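Local coordinates for N-terminal acetyltransferase-like protein (Chaetomium thermophilum, PDB 5NNP) that probably acts as the tetratricopeptide-repeat auxiliary subunit of an N-terminal acetyltransferase A complex, forming a helical scaffold that holds a partner protein chain, at residues A278-Y283 with R295-F300; S324-L329 with Y382-S387; H331-S334 with K338-T341. All blocks are in the same frame, centred on the assembly; numbering follows the deposited sequence.

Interaction 1: A278-Y283 with R295-F300; sequences AVYDEY and RLPLNF
Tyr280, a buried residue of helix 273-286, meets Leu296, Pro297 and Phe300 of the loop between helix 292-295 and helix 303-320, a packing of helix against connecting loop within an all-helical repeat scaffold. All three partners approach the ring obliquely from the same side of its plane. Pro297 lies at the root of the side chain, its CG 3.6 Å from Tyr280 CB. Farther out, Leu296 crosses the tyrosine at about a right angle and brings CB to 3.6 Å from Tyr280 CE2. At the CE1 margin of the ring, across from the one Leu296 touches, Phe300 CE2 comes to 3.7 Å from Tyr280 CE1. The two rings are oblique to each other, with centroids 5.7 Å apart and planes at 39°. Phe300 reaches this position with CG between its own backbone N and carbonyl carbon (chi1 56°), which also lays one ring face over the carbonyl oxygen of Pro297. Helix 256-265 contributes a further layer: Tyr259 stacks its ring on Tyr280, and Ile263 touches the same side chain. Cut back to an alanine, this residue would probably leave a gap bounded by Leu296, Pro297 and Phe300, and the Tyr259 ring without its stacking partner. The chemistry across the two segments is apolar throughout, which implies that the loop is held to the helix by complementary shape and the burial of carbon surface.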
loop_
_atom_site.group_PDB
_atom_site.type_symbol
_atom_site.label_atom_id
_atom_site.label_comp_id
_atom_site.label_asym_id
_atom_site.label_seq_id
_atom_site.Cartn_x
_atom_site.Cartn_y
_atom_site.Cartn_z
ATOM N N ALA A 278 -6.698 -32.415 16.469
ATOM C CA ALA A 278 -5.628 -32.855 17.356
ATOM C C ALA A 278 -4.401 -31.948 17.217
ATOM O O ALA A 278 -3.804 -31.512 18.207
ATOM C CB ALA A 278 -5.263 -34.300 17.060
ATOM N N VAL A 279 -4.025 -31.665 15.978
ATOM C CA VAL A 279 -2.954 -30.724 15.730
ATOM C C VAL A 279 -3.267 -29.381 16.400
ATOM O O VAL A 279 -2.438 -28.827 17.117
ATOM C CB VAL A 279 -2.731 -30.501 14.225
ATOM C CG1 VAL A 279 -1.585 -29.534 13.999
ATOM C CG2 VAL A 279 -2.471 -31.814 13.526
ATOM N N TYR A 280 -4.468 -28.863 16.165
ATOM C CA TYR A 280 -4.854 -27.566 16.723
ATOM C C TYR A 280 -4.948 -27.582 18.243
ATOM O O TYR A 280 -4.504 -26.649 18.908
ATOM C CB TYR A 280 -6.181 -27.104 16.132
ATOM C CG TYR A 280 -6.061 -26.672 14.699
ATOM C CD1 TYR A 280 -6.281 -27.573 13.660
ATOM C CD2 TYR A 280 -5.693 -25.373 14.376
ATOM C CE1 TYR A 280 -6.158 -27.180 12.337
ATOM C CE2 TYR A 280 -5.573 -24.970 13.062
ATOM C CZ TYR A 280 -5.807 -25.878 12.047
ATOM O OH TYR A 280 -5.691 -25.483 10.735
ATOM N N ASP A 281 -5.525 -28.638 18.796
ATOM C CA ASP A 281 -5.650 -28.736 20.246
ATOM C C ASP A 281 -4.266 -28.733 20.875
ATOM O O ASP A 281 -4.050 -28.153 21.938
ATOM C CB ASP A 281 -6.429 -29.995 20.652
ATOM C CG ASP A 281 -7.896 -29.912 20.288
ATOM O OD1 ASP A 281 -8.403 -28.787 20.129
ATOM O OD2 ASP A 281 -8.549 -30.965 20.162
ATOM N N GLU A 282 -3.324 -29.369 20.197
ATOM C CA GLU A 282 -1.974 -29.445 20.711
ATOM C C GLU A 282 -1.370 -28.064 20.924
ATOM O O GLU A 282 -0.777 -27.812 21.966
ATOM C CB GLU A 282 -1.102 -30.258 19.774
ATOM C CG GLU A 282 0.308 -30.402 20.264
ATOM C CD GLU A 282 1.148 -31.219 19.330
ATOM O OE1 GLU A 282 0.663 -32.287 18.897
ATOM O OE2 GLU A 282 2.281 -30.787 19.024
ATOM N N TYR A 283 -1.533 -27.163 19.956
ATOM C CA TYR A 283 -0.971 -25.819 20.103
ATOM C C TYR A 283 -1.819 -24.947 21.011
ATOM O O TYR A 283 -1.298 -24.037 21.641
ATOM C CB TYR A 283 -0.755 -25.166 18.731
ATOM C CG TYR A 283 0.464 -25.792 18.073
ATOM C CD1 TYR A 283 1.740 -25.301 18.315
ATOM C CD2 TYR A 283 0.343 -26.921 17.281
ATOM C CE1 TYR A 283 2.843 -25.890 17.759
ATOM C CE2 TYR A 283 1.435 -27.510 16.728
ATOM C CZ TYR A 283 2.687 -27.003 16.964
ATOM O OH TYR A 283 3.788 -27.616 16.396
ATOM N N ARG A 295 -9.941 -21.066 17.352
ATOM C CA ARG A 295 -10.944 -20.552 16.413
ATOM C C ARG A 295 -10.941 -21.258 15.061
ATOM O O ARG A 295 -11.999 -21.505 14.479
ATOM C CB ARG A 295 -10.730 -19.058 16.177
ATOM C CG ARG A 295 -11.734 -18.452 15.222
ATOM C CD ARG A 295 -11.312 -17.052 14.812
ATOM N NE ARG A 295 -10.339 -17.034 13.714
ATOM C CZ ARG A 295 -9.016 -16.947 13.862
ATOM N NH1 ARG A 295 -8.227 -16.936 12.793
ATOM N NH2 ARG A 295 -8.474 -16.871 15.071
ATOM N N LEU A 296 -9.741 -21.560 14.569
ATOM C CA LEU A 296 -9.544 -22.130 13.239
ATOM C C LEU A 296 -10.302 -23.447 13.003
ATOM O O LEU A 296 -10.920 -23.606 11.951
ATOM C CB LEU A 296 -8.043 -22.316 12.978
ATOM C CG LEU A 296 -7.372 -20.986 12.615
ATOM C CD1 LEU A 296 -5.847 -21.059 12.555
ATOM C CD2 LEU A 296 -7.929 -20.485 11.299
ATOM N N PRO A 297 -10.275 -24.380 13.978
ATOM C CA PRO A 297 -11.026 -25.647 13.888
ATOM C C PRO A 297 -12.512 -25.485 13.579
ATOM O O PRO A 297 -13.160 -26.464 13.211
ATOM C CB PRO A 297 -10.845 -26.255 15.280
ATOM C CG PRO A 297 -9.516 -25.736 15.730
ATOM C CD PRO A 297 -9.423 -24.339 15.182
ATOM N N LEU A 298 -13.048 -24.280 13.732
ATOM C CA LEU A 298 -14.449 -24.049 13.409
ATOM C C LEU A 298 -14.637 -23.936 11.905
ATOM O O LEU A 298 -15.762 -23.851 11.423
ATOM C CB LEU A 298 -14.976 -22.782 14.096
ATOM C CG LEU A 298 -14.900 -22.694 15.625
ATOM C CD1 LEU A 298 -15.281 -21.291 16.111
ATOM C CD2 LEU A 298 -15.745 -23.773 16.298
ATOM N N ASN A 299 -13.537 -23.924 11.160
ATOM C CA ASN A 299 -13.629 -23.852 9.704
ATOM C C ASN A 299 -14.022 -25.192 9.084
ATOM O O ASN A 299 -14.829 -25.235 8.158
ATOM C CB ASN A 299 -12.315 -23.360 9.105
ATOM C CG ASN A 299 -12.085 -21.889 9.353
ATOM O OD1 ASN A 299 -13.041 -21.128 9.504
ATOM N ND2 ASN A 299 -10.818 -21.475 9.402
ATOM N N PHE A 300 -13.470 -26.281 9.613
ATOM C CA PHE A 300 -13.697 -27.612 9.046
ATOM C C PHE A 300 -14.523 -28.509 9.960
ATOM O O PHE A 300 -14.995 -29.567 9.539
ATOM C CB PHE A 300 -12.366 -28.289 8.755
ATOM C CG PHE A 300 -11.466 -28.372 9.953
ATOM C CD1 PHE A 300 -11.563 -29.436 10.840
ATOM C CD2 PHE A 300 -10.533 -27.377 10.204
ATOM C CE1 PHE A 300 -10.735 -29.510 11.952
ATOM C CE2 PHE A 300 -9.697 -27.447 11.318
ATOM C CZ PHE A 300 -9.804 -28.514 12.193
#

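Interaction 2: S324-L329 with Y382-S387; sequences STFANL and YNYYMS
Phe326 and Tyr384 meet in a T-shaped pair, the edge of the phenylalanine directed at the face of the tyrosine. The planes are inclined at 71° and the centroids lie 5.5 Å apart. The leading atom is Phe326 CZ, 3.7 Å from Tyr384 CB and 3.8 Å from Tyr384 CG, so the edge lands near the root of the tyrosine ring. Phe326 CE2 follows at 4.1 Å from Tyr384 CD1. With CG anti to the backbone N (chi1 -177°), Phe326 reaches across from the short helix 325-329; the nearest alpha carbons of the two segments, those of Phe326 and Tyr384, are 9.9 Å apart. The opposite face of the Tyr384 ring receives Tyr385 CD1, 4.0 Å above the plane and offset toward the rim, which places the ring between two aromatic neighbours. The backbone is fixed by a type I beta turn from Tyr384 to Ser387, closed by the bond from Ser387 N to Tyr384 O, while the hydroxyl of Ser387 is hydrogen-bonded to the carbonyl of His381. Around the phenylalanine, Tyr377 and Tyr333 make further edge-to-face pairs with its ring. The contact thus joins helix 325-329 to the loop between helices 369-381 and 390-403, probably the turn between the two helices of a tetratricopeptide repeat, with Gln380 and His381 of helix 369-381 also touching Phe326.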
loop_
_atom_site.group_PDB
_atom_site.type_symbol
_atom_site.label_atom_id
_atom_site.label_comp_id
_atom_site.label_asym_id
_atom_site.label_seq_id
_atom_site.Cartn_x
_atom_site.Cartn_y
_atom_site.Cartn_z
ATOM N N SER A 324 -15.946 -7.803 20.051
ATOM C CA SER A 324 -15.522 -8.145 18.692
ATOM C C SER A 324 -15.728 -9.622 18.339
ATOM O O SER A 324 -15.170 -10.126 17.360
ATOM C CB SER A 324 -14.051 -7.801 18.506
ATOM O OG SER A 324 -13.786 -6.492 18.953
ATOM N N THR A 325 -16.508 -10.325 19.149
ATOM C CA THR A 325 -16.689 -11.752 18.944
ATOM C C THR A 325 -17.329 -12.042 17.579
ATOM O O THR A 325 -16.844 -12.871 16.808
ATOM C CB THR A 325 -17.542 -12.352 20.072
ATOM O OG1 THR A 325 -16.849 -12.189 21.322
ATOM C CG2 THR A 325 -17.826 -13.825 19.818
ATOM N N PHE A 326 -18.424 -11.356 17.269
ATOM C CA PHE A 326 -19.059 -11.569 15.977
ATOM C C PHE A 326 -18.086 -11.349 14.802
ATOM O O PHE A 326 -18.016 -12.171 13.888
ATOM C CB PHE A 326 -20.272 -10.664 15.808
ATOM C CG PHE A 326 -21.007 -10.898 14.529
ATOM C CD1 PHE A 326 -21.958 -11.909 14.435
ATOM C CD2 PHE A 326 -20.732 -10.139 13.405
ATOM C CE1 PHE A 326 -22.631 -12.145 13.252
ATOM C CE2 PHE A 326 -21.408 -10.374 12.214
ATOM C CZ PHE A 326 -22.359 -11.377 12.143
ATOM N N ALA A 327 -17.334 -10.251 14.835
ATOM C CA ALA A 327 -16.428 -9.909 13.737
ATOM C C ALA A 327 -15.366 -10.986 13.512
ATOM O O ALA A 327 -14.890 -11.179 12.409
ATOM C CB ALA A 327 -15.769 -8.577 13.999
ATOM N N ASN A 328 -15.022 -11.688 14.583
ATOM C CA ASN A 328 -14.026 -12.739 14.553
ATOM C C ASN A 328 -14.609 -14.053 14.024
ATOM O O ASN A 328 -13.871 -14.981 13.695
ATOM C CB ASN A 328 -13.447 -12.940 15.957
ATOM C CG ASN A 328 -12.065 -13.572 15.943
ATOM O OD1 ASN A 328 -11.211 -13.219 15.125
ATOM N ND2 ASN A 328 -11.840 -14.518 16.854
ATOM N N LEU A 329 -15.933 -14.129 13.915
ATOM C CA LEU A 329 -16.568 -15.383 13.511
ATOM C C LEU A 329 -17.433 -15.315 12.240
ATOM O O LEU A 329 -17.787 -16.358 11.680
ATOM C CB LEU A 329 -17.412 -15.927 14.673
ATOM C CG LEU A 329 -16.677 -16.346 15.954
ATOM C CD1 LEU A 329 -17.651 -16.634 17.063
ATOM C CD2 LEU A 329 -15.772 -17.556 15.730
ATOM N N TYR A 382 -28.245 -10.430 13.363
ATOM C CA TYR A 382 -29.441 -10.119 12.614
ATOM C C TYR A 382 -29.339 -8.803 11.858
ATOM O O TYR A 382 -30.259 -8.413 11.146
ATOM C CB TYR A 382 -30.626 -10.121 13.559
ATOM C CG TYR A 382 -30.939 -11.512 14.015
ATOM C CD1 TYR A 382 -31.538 -12.427 13.148
ATOM C CD2 TYR A 382 -30.621 -11.930 15.292
ATOM C CE1 TYR A 382 -31.824 -13.716 13.551
ATOM C CE2 TYR A 382 -30.902 -13.212 15.706
ATOM C CZ TYR A 382 -31.502 -14.103 14.830
ATOM O OH TYR A 382 -31.778 -15.383 15.245
ATOM N N ASN A 383 -28.201 -8.131 11.997
ATOM C CA ASN A 383 -27.921 -6.960 11.182
ATOM C C ASN A 383 -27.106 -7.359 9.946
ATOM O O ASN A 383 -27.125 -6.683 8.916
ATOM C CB ASN A 383 -27.177 -5.919 12.001
ATOM C CG ASN A 383 -27.192 -4.558 11.353
ATOM O OD1 ASN A 383 -28.119 -4.219 10.604
ATOM N ND2 ASN A 383 -26.161 -3.766 11.627
ATOM N N TYR A 384 -26.405 -8.480 10.059
ATOM C CA TYR A 384 -25.542 -8.975 8.997
ATOM C C TYR A 384 -26.373 -9.424 7.784
ATOM O O TYR A 384 -27.437 -10.035 7.927
ATOM C CB TYR A 384 -24.677 -10.123 9.529
ATOM C CG TYR A 384 -23.503 -10.474 8.654
ATOM C CD1 TYR A 384 -22.510 -9.543 8.389
ATOM C CD2 TYR A 384 -23.373 -11.739 8.109
ATOM C CE1 TYR A 384 -21.426 -9.859 7.591
ATOM C CE2 TYR A 384 -22.293 -12.063 7.316
ATOM C CZ TYR A 384 -21.324 -11.118 7.060
ATOM O OH TYR A 384 -20.248 -11.435 6.271
ATOM N N TYR A 385 -25.884 -9.122 6.588
ATOM C CA TYR A 385 -26.691 -9.286 5.391
ATOM C C TYR A 385 -26.967 -10.757 5.084
ATOM O O TYR A 385 -27.909 -11.097 4.361
ATOM C CB TYR A 385 -26.002 -8.608 4.204
ATOM C CG TYR A 385 -24.802 -9.353 3.671
ATOM C CD1 TYR A 385 -23.534 -9.138 4.197
ATOM C CD2 TYR A 385 -24.937 -10.271 2.627
ATOM C CE1 TYR A 385 -22.434 -9.821 3.702
ATOM C CE2 TYR A 385 -23.847 -10.961 2.124
ATOM C CZ TYR A 385 -22.599 -10.733 2.664
ATOM O OH TYR A 385 -21.514 -11.421 2.167
ATOM N N MET A 386 -26.150 -11.630 5.650
ATOM C CA MET A 386 -26.281 -13.055 5.401
ATOM C C MET A 386 -27.368 -13.669 6.264
ATOM O O MET A 386 -27.889 -14.739 5.957
ATOM C CB MET A 386 -24.947 -13.760 5.643
ATOM C CG MET A 386 -23.811 -13.221 4.785
ATOM S SD MET A 386 -22.829 -14.539 4.056
ATOM C CE MET A 386 -24.133 -15.544 3.339
ATOM N N SER A 387 -27.709 -12.984 7.345
ATOM C CA SER A 387 -28.750 -13.455 8.251
ATOM C C SER A 387 -29.657 -12.312 8.697
ATOM O O SER A 387 -30.186 -12.324 9.805
ATOM C CB SER A 387 -28.120 -14.132 9.466
ATOM O OG SER A 387 -26.967 -13.429 9.895
#

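Interaction 3: H331-S334 with K338-T341; sequences HLYS and KKET
Two first torsions bring Tyr333 and Lys339 together: Tyr333 sets CG beside its backbone N (chi1 -83°), whereas Lys339 sends CG anti to its own nitrogen (chi1 174°), and the two side chains cross at about a right angle. The result is a CH-pi contact within a tight helical connection, where a short 3-10 segment passes through a turn into helix 336-352. Lys339 CG lies over one face of the tyrosine, 4.3 Å from the ring centroid and 26° off the normal; its closest ring atom is Tyr333 CD2 at 3.9 Å. It is therefore the aliphatic part of the lysine that packs on the ring. Beside this pair, Leu332 faces Lys338, whose chain runs extended beyond CG past the leucine, with Leu332 CD2 4.3 Å from Lys338 CD. The backbone of the same turn draws near as well, Leu332 O lying 4.0 Å from Lys338 CB, and Asp335 OD1 accepts a hydrogen bond from Lys338 N at the start of the helix. Both aromatic and lysine ends find polar partners farther off. The Tyr333 hydroxyl is hydrogen-bonded to His381 ND1 and to the Tyr377 hydroxyl, which should limit turning of the ring that Lys339 covers. Past the ring the lysine chain bends, and its NZ is hydrogen-bonded to Met386 O.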
loop_
_atom_site.group_PDB
_atom_site.type_symbol
_atom_site.label_atom_id
_atom_site.label_comp_id
_atom_site.label_asym_id
_atom_site.label_seq_id
_atom_site.Cartn_x
_atom_site.Cartn_y
_atom_site.Cartn_z
ATOM N N HIS A 331 -16.988 -14.877 9.212
ATOM C CA HIS A 331 -16.464 -15.594 8.050
ATOM C C HIS A 331 -17.062 -16.998 7.913
ATOM O O HIS A 331 -17.035 -17.579 6.827
ATOM C CB HIS A 331 -14.940 -15.705 8.133
ATOM C CG HIS A 331 -14.457 -16.555 9.274
ATOM N ND1 HIS A 331 -14.388 -16.095 10.574
ATOM C CD2 HIS A 331 -14.020 -17.835 9.306
ATOM C CE1 HIS A 331 -13.927 -17.056 11.358
ATOM N NE2 HIS A 331 -13.700 -18.124 10.613
ATOM N N LEU A 332 -17.572 -17.545 9.015
ATOM C CA LEU A 332 -18.178 -18.884 9.015
ATOM C C LEU A 332 -19.608 -18.891 8.475
ATOM O O LEU A 332 -20.153 -19.942 8.161
ATOM C CB LEU A 332 -18.189 -19.472 10.426
ATOM C CG LEU A 332 -16.859 -19.785 11.100
ATOM C CD1 LEU A 332 -17.100 -20.100 12.557
ATOM C CD2 LEU A 332 -16.171 -20.949 10.413
ATOM N N TYR A 333 -20.205 -17.709 8.367
ATOM C CA TYR A 333 -21.618 -17.581 8.022
ATOM C C TYR A 333 -21.924 -17.977 6.568
ATOM O O TYR A 333 -23.076 -17.905 6.133
ATOM C CB TYR A 333 -22.093 -16.143 8.297
ATOM C CG TYR A 333 -22.477 -15.897 9.739
ATOM C CD1 TYR A 333 -21.758 -16.479 10.781
ATOM C CD2 TYR A 333 -23.554 -15.077 10.065
ATOM C CE1 TYR A 333 -22.110 -16.260 12.110
ATOM C CE2 TYR A 333 -23.908 -14.849 11.389
ATOM C CZ TYR A 333 -23.184 -15.446 12.403
ATOM O OH TYR A 333 -23.532 -15.236 13.716
ATOM N N SER A 334 -20.902 -18.392 5.825
ATOM C CA SER A 334 -21.110 -18.890 4.467
ATOM C C SER A 334 -21.847 -20.221 4.547
ATOM O O SER A 334 -22.618 -20.564 3.659
ATOM C CB SER A 334 -19.782 -19.040 3.708
ATOM O OG SER A 334 -18.958 -20.067 4.252
ATOM N N LYS A 338 -23.679 -23.443 10.342
ATOM C CA LYS A 338 -22.841 -22.782 11.332
ATOM C C LYS A 338 -23.462 -21.444 11.713
ATOM O O LYS A 338 -23.369 -21.002 12.861
ATOM C CB LYS A 338 -21.411 -22.609 10.794
ATOM C CG LYS A 338 -20.691 -23.944 10.590
ATOM C CD LYS A 338 -19.324 -23.784 9.964
ATOM C CE LYS A 338 -18.700 -25.148 9.673
ATOM N NZ LYS A 338 -17.508 -24.996 8.799
ATOM N N LYS A 339 -24.113 -20.812 10.743
ATOM C CA LYS A 339 -24.828 -19.558 10.956
ATOM C C LYS A 339 -25.950 -19.725 11.987
ATOM O O LYS A 339 -26.010 -19.000 12.976
ATOM C CB LYS A 339 -25.395 -19.049 9.625
ATOM C CG LYS A 339 -26.271 -17.820 9.736
ATOM C CD LYS A 339 -26.740 -17.343 8.369
ATOM C CE LYS A 339 -27.662 -18.350 7.701
ATOM N NZ LYS A 339 -28.006 -17.955 6.297
ATOM N N GLU A 340 -26.835 -20.687 11.755
ATOM C CA GLU A 340 -27.977 -20.887 12.641
ATOM C C GLU A 340 -27.502 -21.398 13.995
ATOM O O GLU A 340 -28.040 -21.024 15.037
ATOM C CB GLU A 340 -28.985 -21.857 12.015
ATOM C CG GLU A 340 -29.481 -21.399 10.663
ATOM C CD GLU A 340 -30.399 -22.387 9.996
ATOM O OE1 GLU A 340 -30.628 -23.490 10.550
ATOM O OE2 GLU A 340 -30.901 -22.046 8.905
ATOM N N THR A 341 -26.477 -22.244 13.971
ATOM C CA THR A 341 -25.963 -22.842 15.192
ATOM C C THR A 341 -25.341 -21.777 16.095
ATOM O O THR A 341 -25.456 -21.841 17.320
ATOM C CB THR A 341 -24.926 -23.946 14.889
ATOM O OG1 THR A 341 -25.559 -25.025 14.189
ATOM C CG2 THR A 341 -24.327 -24.482 16.173
#

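How the interactions relate
Along the chain interaction 1 comes first and closes before the other two begin; interaction 3 then falls within the span that interaction 2 bridges. Interactions 2 and 3 are close neighbours, with centres about 9 Å apart, and helices 325-329 and 336-352 follow one another in sequence. Interaction 1 stands about 17 Å from interaction 3 and 21 Å from interaction 2, centre to centre, yet its loop still reaches both: Leu298 packs on Leu329 and on Leu332. The three contacts thus follow one another through touching helices and loops of what is probably the auxiliary-subunit repeat scaffold. Segments 295-300, 324-329 and 331-334 each also touch another protein chain, placing this run beside a partner surface.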